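PDB 6MX6: Pre-mRNA-processing-splicing factor 8 from Cryptococcus neoformans var. grubii serotype A, which contains an intein, a Hint-type protein-splicing element that probably excises itself from the host splicing factor and joins the flanking segments. Local coordinates for residues Thr56-Glu61 and Thr138-Asn143; Leu71-Glu76 and Tyr117-Ser122. All blocks are in the same frame, centred on the assembly; numbering follows the deposited sequence.

Both contacts reach one six-stranded antiparallel sheet of the Hint domain, and their centres lie about 10 Å apart. Contact 1 lies where strand 52-56 runs out into a loop against strand 139-147; strand 117-120 follows in the sheet and borders strand 70-76 in contact 2. Along the chain the order is 56-61, 71-76, 117-122, 138-143, which nests contact 2 inside the loop closed by contact 1. The two meet where Leu140 N approaches Leu119 O at 2.8 Å, a probable hydrogen bond. Strands far apart in the chain are thus brought side by side, with contact 2 buried and contact 1 at the surface.

Contact 1 (Thr56-Glu61 and Thr138-Asn143); sequences THEGLE and TLLHIN
The ring of His57 carries Asn143 on one face: CB of Asn143 sits 3.9 Å from the ring centroid in a CH-pi contact, displaced toward the rim, while the carbonyl carbon of His141 lies at the ring edge. The amide of Asn143 is turned 65° from that ring, and its CG, anti to the backbone N, brings the side chain up against the histidine. The ring of His141 is met at its edge by the carboxylate of Glu58, the two planes being nearly coplanar. ND1 of His141 donates to OE1 of Glu58 at 2.8 Å, in the ring plane and on the syn lone pair of the oxygen. The other oxygen, OE2, accepts the backbone N of His141 at 3.1 Å, 29° out of the carboxylate plane. One glutamate thus grips both backbone and ring of one histidine, fixing the ring's rotation. The bend at chi2 (78°) in Glu58 curls its carboxylate back to the strand.

Backbone pairing continues beside this, with His57 N bonded to His141 O at 2.9 Å. On the inner side of these polar groups, Leu60 CD2 meets Leu140 CD2 at 3.9 Å, a branched apolar pair suited to that place. Thr56 OG1 and Leu60 N both bond to Glu58 O from the same face of its plane, bracing the turn; Gly59 centres an inverse gamma turn. This is the end of an antiparallel strand pair, with Thr56 and Ile142 a non-hydrogen-bonded pair whose side chains diverge, where strand 52-56 gives way to a loop in the Hint sheet.

Contact 2 (Leu71-Glu76 and Tyr117-Ser122); sequences LSMYKE and YKLFRS
Tyr74 and Lys118 form a hydrogen-bonded pair of an antiparallel sheet in the Hint fold, followed by the non-hydrogen-bonded pair Lys75 and Tyr117. Two backbone bonds close the first pair: Tyr74 N to Lys118 O and Lys118 N to Tyr74 O, both 2.8 Å.

Aromatic contacts lie on both faces of the sheet. Beside Lys118, the edge of Tyr74 points at the face of Phe120, with centroids 4.6 Å apart and planes at 64°. CG of Phe120 stands between its backbone N and carbonyl carbon (chi1 64°), which swings the ring beneath Tyr74 CE2. On the other face, Lys75 lies alongside Tyr117 with CG over the ring centre, a CH-pi contact at 4.1 Å from the centroid; its long methylene chain covers an aromatic face while the ammonium extends beyond. Met73 SD approaches the same ring obliquely, a Met-aromatic contact.

Apolar packing is supplied by the long, unbranched side chain of Met73, whose CE reaches Tyr117 CB at 3.7 Å and also touches Leu119 CD2, filling in between them.

Polar contacts finish the seam. Ser72 OG is hydrogen-bonded to Asp100 OD1 of strand 96-102. A water links the strands, hydrogen-bonded to Ser72 O and accepting from Phe120 N. At the far end Lys118 NZ makes a salt bridge to Glu76 OE2 at 3.0 Å, arriving from above the carboxylate, 60° out of its plane.

Contact 1 (Thr56-Glu61 and Thr138-Asn143)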
loop_
_atom_site.group_PDB
_atom_site.type_symbol
_atom_site.label_atom_id
_atom_site.label_comp_id
_atom_site.label_asym_id
_atom_site.label_seq_id
_atom_site.Cartn_x
_atom_site.Cartn_y
_atom_site.Cartn_z
ATOM N N THR A 56 2.679 8.928 7.972
ATOM C CA THR A 56 2.109 10.120 7.366
ATOM C C THR A 56 1.952 11.222 8.408
ATOM O O THR A 56 1.912 10.970 9.614
ATOM C CB THR A 56 0.753 9.805 6.722
ATOM O OG1 THR A 56 -0.107 9.168 7.677
ATOM C CG2 THR A 56 0.940 8.874 5.506
ATOM N N HIS A 57 1.899 12.460 7.922
ATOM C CA HIS A 57 1.491 13.568 8.782
ATOM C C HIS A 57 0.096 13.329 9.331
ATOM O O HIS A 57 -0.164 13.557 10.521
ATOM C CB HIS A 57 1.516 14.882 7.997
ATOM C CG HIS A 57 2.887 15.393 7.708
ATOM N ND1 HIS A 57 3.468 16.414 8.429
ATOM C CD2 HIS A 57 3.791 15.033 6.766
ATOM C CE1 HIS A 57 4.673 16.660 7.945
ATOM N NE2 HIS A 57 4.894 15.835 6.937
ATOM N N GLU A 58 -0.815 12.888 8.472
ATOM C CA GLU A 58 -2.194 12.646 8.861
ATOM C C GLU A 58 -2.284 11.463 9.823
ATOM O O GLU A 58 -1.458 10.551 9.795
ATOM C CB GLU A 58 -3.050 12.387 7.619
ATOM C CG GLU A 58 -3.226 13.591 6.684
ATOM C CD GLU A 58 -2.014 13.863 5.788
ATOM O OE1 GLU A 58 -2.056 14.835 5.001
ATOM O OE2 GLU A 58 -1.014 13.116 5.868
ATOM N N GLY A 59 -3.304 11.485 10.677
ATOM C CA GLY A 59 -3.454 10.460 11.690
ATOM C C GLY A 59 -4.033 9.163 11.164
ATOM O O GLY A 59 -5.140 8.768 11.534
ATOM N N LEU A 60 -3.289 8.496 10.291
ATOM C CA LEU A 60 -3.665 7.200 9.745
ATOM C C LEU A 60 -2.616 6.182 10.164
ATOM O O LEU A 60 -1.475 6.538 10.461
ATOM C CB LEU A 60 -3.766 7.237 8.212
ATOM C CG LEU A 60 -4.986 7.867 7.526
ATOM C CD1 LEU A 60 -6.292 7.422 8.167
ATOM C CD2 LEU A 60 -4.884 9.378 7.518
ATOM N N GLU A 61 -3.008 4.908 10.170
ATOM C CA GLU A 61 -2.092 3.840 10.559
ATOM C C GLU A 61 -0.870 3.803 9.653
ATOM O O GLU A 61 -0.974 4.007 8.442
ATOM C CB GLU A 61 -2.807 2.485 10.505
ATOM C CG GLU A 61 -3.703 2.217 11.710
ATOM C CD GLU A 61 -4.202 0.782 11.769
ATOM O OE1 GLU A 61 -3.846 -0.016 10.875
ATOM O OE2 GLU A 61 -4.956 0.458 12.710
ATOM N N THR A 138 -7.971 13.935 0.321
ATOM C CA THR A 138 -7.737 12.521 0.063
ATOM C C THR A 138 -6.274 12.199 -0.224
ATOM O O THR A 138 -5.936 11.022 -0.379
ATOM C CB THR A 138 -8.612 12.048 -1.103
ATOM O OG1 THR A 138 -8.704 10.618 -1.086
ATOM C CG2 THR A 138 -8.030 12.497 -2.437
ATOM N N LEU A 139 -5.407 13.202 -0.306
ATOM C CA LEU A 139 -3.976 12.974 -0.441
ATOM C C LEU A 139 -3.341 12.940 0.942
ATOM O O LEU A 139 -3.729 13.693 1.842
ATOM C CB LEU A 139 -3.311 14.060 -1.287
ATOM C CG LEU A 139 -3.684 14.186 -2.761
ATOM C CD1 LEU A 139 -2.975 15.386 -3.364
ATOM C CD2 LEU A 139 -3.339 12.925 -3.535
ATOM N N LEU A 140 -2.372 12.051 1.107
ATOM C CA LEU A 140 -1.664 11.872 2.364
ATOM C C LEU A 140 -0.198 12.220 2.157
ATOM O O LEU A 140 0.419 11.784 1.179
ATOM C CB LEU A 140 -1.807 10.435 2.874
ATOM C CG LEU A 140 -3.240 9.924 2.927
ATOM C CD1 LEU A 140 -3.240 8.448 3.259
ATOM C CD2 LEU A 140 -4.039 10.710 3.953
ATOM N N HIS A 141 0.355 12.987 3.084
ATOM C CA HIS A 141 1.720 13.470 2.997
ATOM C C HIS A 141 2.594 12.574 3.860
ATOM O O HIS A 141 2.309 12.382 5.046
ATOM C CB HIS A 141 1.798 14.925 3.458
ATOM C CG HIS A 141 0.867 15.834 2.716
ATOM N ND1 HIS A 141 -0.470 15.955 3.036
ATOM C CD2 HIS A 141 1.076 16.645 1.653
ATOM C CE1 HIS A 141 -1.041 16.810 2.207
ATOM N NE2 HIS A 141 -0.126 17.242 1.358
ATOM N N ILE A 142 3.636 12.017 3.267
ATOM C CA ILE A 142 4.531 11.139 4.005
ATOM C C ILE A 142 5.436 11.983 4.893
ATOM O O ILE A 142 6.088 12.923 4.424
ATOM C CB ILE A 142 5.341 10.262 3.040
ATOM C CG1 ILE A 142 4.395 9.299 2.323
ATOM C CG2 ILE A 142 6.419 9.507 3.790
ATOM C CD1 ILE A 142 5.097 8.383 1.352
ATOM N N ASN A 143 5.475 11.653 6.179
ATOM C CA ASN A 143 6.352 12.340 7.117
ATOM C C ASN A 143 7.679 11.622 7.297
ATOM O O ASN A 143 8.715 12.274 7.461
ATOM C CB ASN A 143 5.661 12.495 8.475
ATOM C CG ASN A 143 6.448 13.374 9.430
ATOM O OD1 ASN A 143 6.877 14.475 9.073
ATOM N ND2 ASN A 143 6.650 12.887 10.648
#

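Contact 2 (Leu71-Glu76 and Tyr117-Ser122)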
loop_
_atom_site.group_PDB
_atom_site.type_symbol
_atom_site.label_atom_id
_atom_site.label_comp_id
_atom_site.label_asym_id
_atom_site.label_seq_id
_atom_site.Cartn_x
_atom_site.Cartn_y
_atom_site.Cartn_z
ATOM N N LEU A 71 4.488 1.419 -4.260
ATOM C CA LEU A 71 3.562 2.435 -3.771
ATOM C C LEU A 71 2.838 3.077 -4.950
ATOM O O LEU A 71 3.474 3.494 -5.925
ATOM C CB LEU A 71 4.317 3.507 -2.984
ATOM C CG LEU A 71 5.251 3.003 -1.888
ATOM C CD1 LEU A 71 6.085 4.152 -1.329
ATOM C CD2 LEU A 71 4.453 2.326 -0.781
ATOM N N SER A 72 1.516 3.148 -4.858
ATOM C CA SER A 72 0.713 3.893 -5.817
ATOM C C SER A 72 0.512 5.294 -5.265
ATOM O O SER A 72 -0.051 5.462 -4.183
ATOM C CB SER A 72 -0.627 3.203 -6.064
ATOM O OG SER A 72 -0.454 2.030 -6.836
ATOM N N MET A 73 0.983 6.296 -5.998
ATOM C CA MET A 73 1.081 7.650 -5.503
ATOM C C MET A 73 0.522 8.619 -6.532
ATOM O O MET A 73 0.234 8.260 -7.681
ATOM C CB MET A 73 2.540 8.010 -5.177
ATOM C CG MET A 73 3.351 6.852 -4.633
ATOM S SD MET A 73 4.843 7.374 -3.761
ATOM C CE MET A 73 4.130 8.150 -2.315
ATOM N N TYR A 74 0.354 9.856 -6.080
ATOM C CA TYR A 74 0.105 11.006 -6.932
ATOM C C TYR A 74 1.312 11.926 -6.839
ATOM O O TYR A 74 1.804 12.197 -5.741
ATOM C CB TYR A 74 -1.158 11.756 -6.499
ATOM C CG TYR A 74 -2.431 11.246 -7.128
ATOM C CD1 TYR A 74 -2.738 11.531 -8.452
ATOM C CD2 TYR A 74 -3.328 10.482 -6.397
ATOM C CE1 TYR A 74 -3.907 11.067 -9.027
ATOM C CE2 TYR A 74 -4.494 10.013 -6.962
ATOM C CZ TYR A 74 -4.780 10.307 -8.276
ATOM O OH TYR A 74 -5.944 9.838 -8.840
ATOM N N LYS A 75 1.790 12.394 -7.984
ATOM C CA LYS A 75 2.922 13.305 -8.049
ATOM C C LYS A 75 2.460 14.665 -8.555
ATOM O O LYS A 75 1.640 14.746 -9.473
ATOM C CB LYS A 75 4.013 12.746 -8.960
ATOM C CG LYS A 75 5.324 13.499 -8.902
ATOM C CD LYS A 75 6.330 12.885 -9.861
ATOM C CE LYS A 75 7.642 13.646 -9.853
ATOM N NZ LYS A 75 7.939 14.240 -11.185
ATOM N N GLU A 76 2.992 15.727 -7.953
ATOM C CA GLU A 76 2.593 17.082 -8.311
ATOM C C GLU A 76 3.063 17.441 -9.718
ATOM O O GLU A 76 4.089 16.953 -10.202
ATOM C CB GLU A 76 3.153 18.091 -7.304
ATOM C CG GLU A 76 2.947 17.699 -5.848
ATOM C CD GLU A 76 2.407 18.833 -4.991
ATOM O OE1 GLU A 76 1.418 19.482 -5.401
ATOM O OE2 GLU A 76 2.972 19.070 -3.901
ATOM N N TYR A 117 5.490 13.553 -3.928
ATOM C CA TYR A 117 4.683 12.347 -4.043
ATOM C C TYR A 117 3.764 12.223 -2.839
ATOM O O TYR A 117 4.171 12.490 -1.705
ATOM C CB TYR A 117 5.560 11.097 -4.126
ATOM C CG TYR A 117 6.455 11.010 -5.341
ATOM C CD1 TYR A 117 7.623 11.756 -5.427
ATOM C CD2 TYR A 117 6.146 10.151 -6.388
ATOM C CE1 TYR A 117 8.447 11.660 -6.532
ATOM C CE2 TYR A 117 6.959 10.049 -7.489
ATOM C CZ TYR A 117 8.110 10.802 -7.557
ATOM O OH TYR A 117 8.922 10.697 -8.658
ATOM N N LYS A 118 2.534 11.786 -3.086
ATOM C CA LYS A 118 1.559 11.618 -2.024
ATOM C C LYS A 118 0.884 10.262 -2.146
ATOM O O LYS A 118 0.576 9.814 -3.252
ATOM C CB LYS A 118 0.516 12.742 -2.065
ATOM C CG LYS A 118 1.112 14.104 -1.725
ATOM C CD LYS A 118 0.540 15.202 -2.591
ATOM C CE LYS A 118 1.089 16.560 -2.186
ATOM N NZ LYS A 118 2.571 16.598 -2.306
ATOM N N LEU A 119 0.675 9.606 -1.006
ATOM C CA LEU A 119 -0.256 8.493 -0.951
ATOM C C LEU A 119 -1.685 9.027 -1.072
ATOM O O LEU A 119 -1.927 10.232 -0.988
ATOM C CB LEU A 119 -0.071 7.707 0.344
ATOM C CG LEU A 119 1.301 7.052 0.526
ATOM C CD1 LEU A 119 1.465 6.522 1.955
ATOM C CD2 LEU A 119 1.468 5.922 -0.478
ATOM N N PHE A 120 -2.647 8.129 -1.285
ATOM C CA PHE A 120 -4.011 8.620 -1.425
ATOM C C PHE A 120 -5.022 7.546 -1.061
ATOM O O PHE A 120 -4.730 6.347 -1.064
ATOM C CB PHE A 120 -4.285 9.141 -2.840
ATOM C CG PHE A 120 -4.191 8.101 -3.911
ATOM C CD1 PHE A 120 -2.964 7.729 -4.430
ATOM C CD2 PHE A 120 -5.336 7.511 -4.425
ATOM C CE1 PHE A 120 -2.879 6.779 -5.436
ATOM C CE2 PHE A 120 -5.258 6.559 -5.429
ATOM C CZ PHE A 120 -4.029 6.193 -5.934
ATOM N N ARG A 121 -6.226 8.011 -0.749
ATOM C CA ARG A 121 -7.376 7.178 -0.468
ATOM C C ARG A 121 -8.387 7.344 -1.592
ATOM O O ARG A 121 -8.387 8.346 -2.311
ATOM C CB ARG A 121 -8.009 7.545 0.877
ATOM C CG ARG A 121 -7.012 7.775 2.003
ATOM C CD ARG A 121 -7.642 8.576 3.143
ATOM N NE ARG A 121 -8.584 7.763 3.903
ATOM C CZ ARG A 121 -9.237 8.178 4.985
ATOM N NH1 ARG A 121 -9.046 9.406 5.445
ATOM N NH2 ARG A 121 -10.078 7.364 5.607
ATOM N N SER A 122 -9.255 6.351 -1.747
ATOM C CA SER A 122 -10.224 6.381 -2.831
ATOM C C SER A 122 -11.378 7.312 -2.478
ATOM O O SER A 122 -12.034 7.142 -1.446
ATOM C CB SER A 122 -10.752 4.979 -3.124
ATOM O OG SER A 122 -11.694 4.589 -2.143
HETATM O O HOH W 1 -1.691 5.296 -1.835
#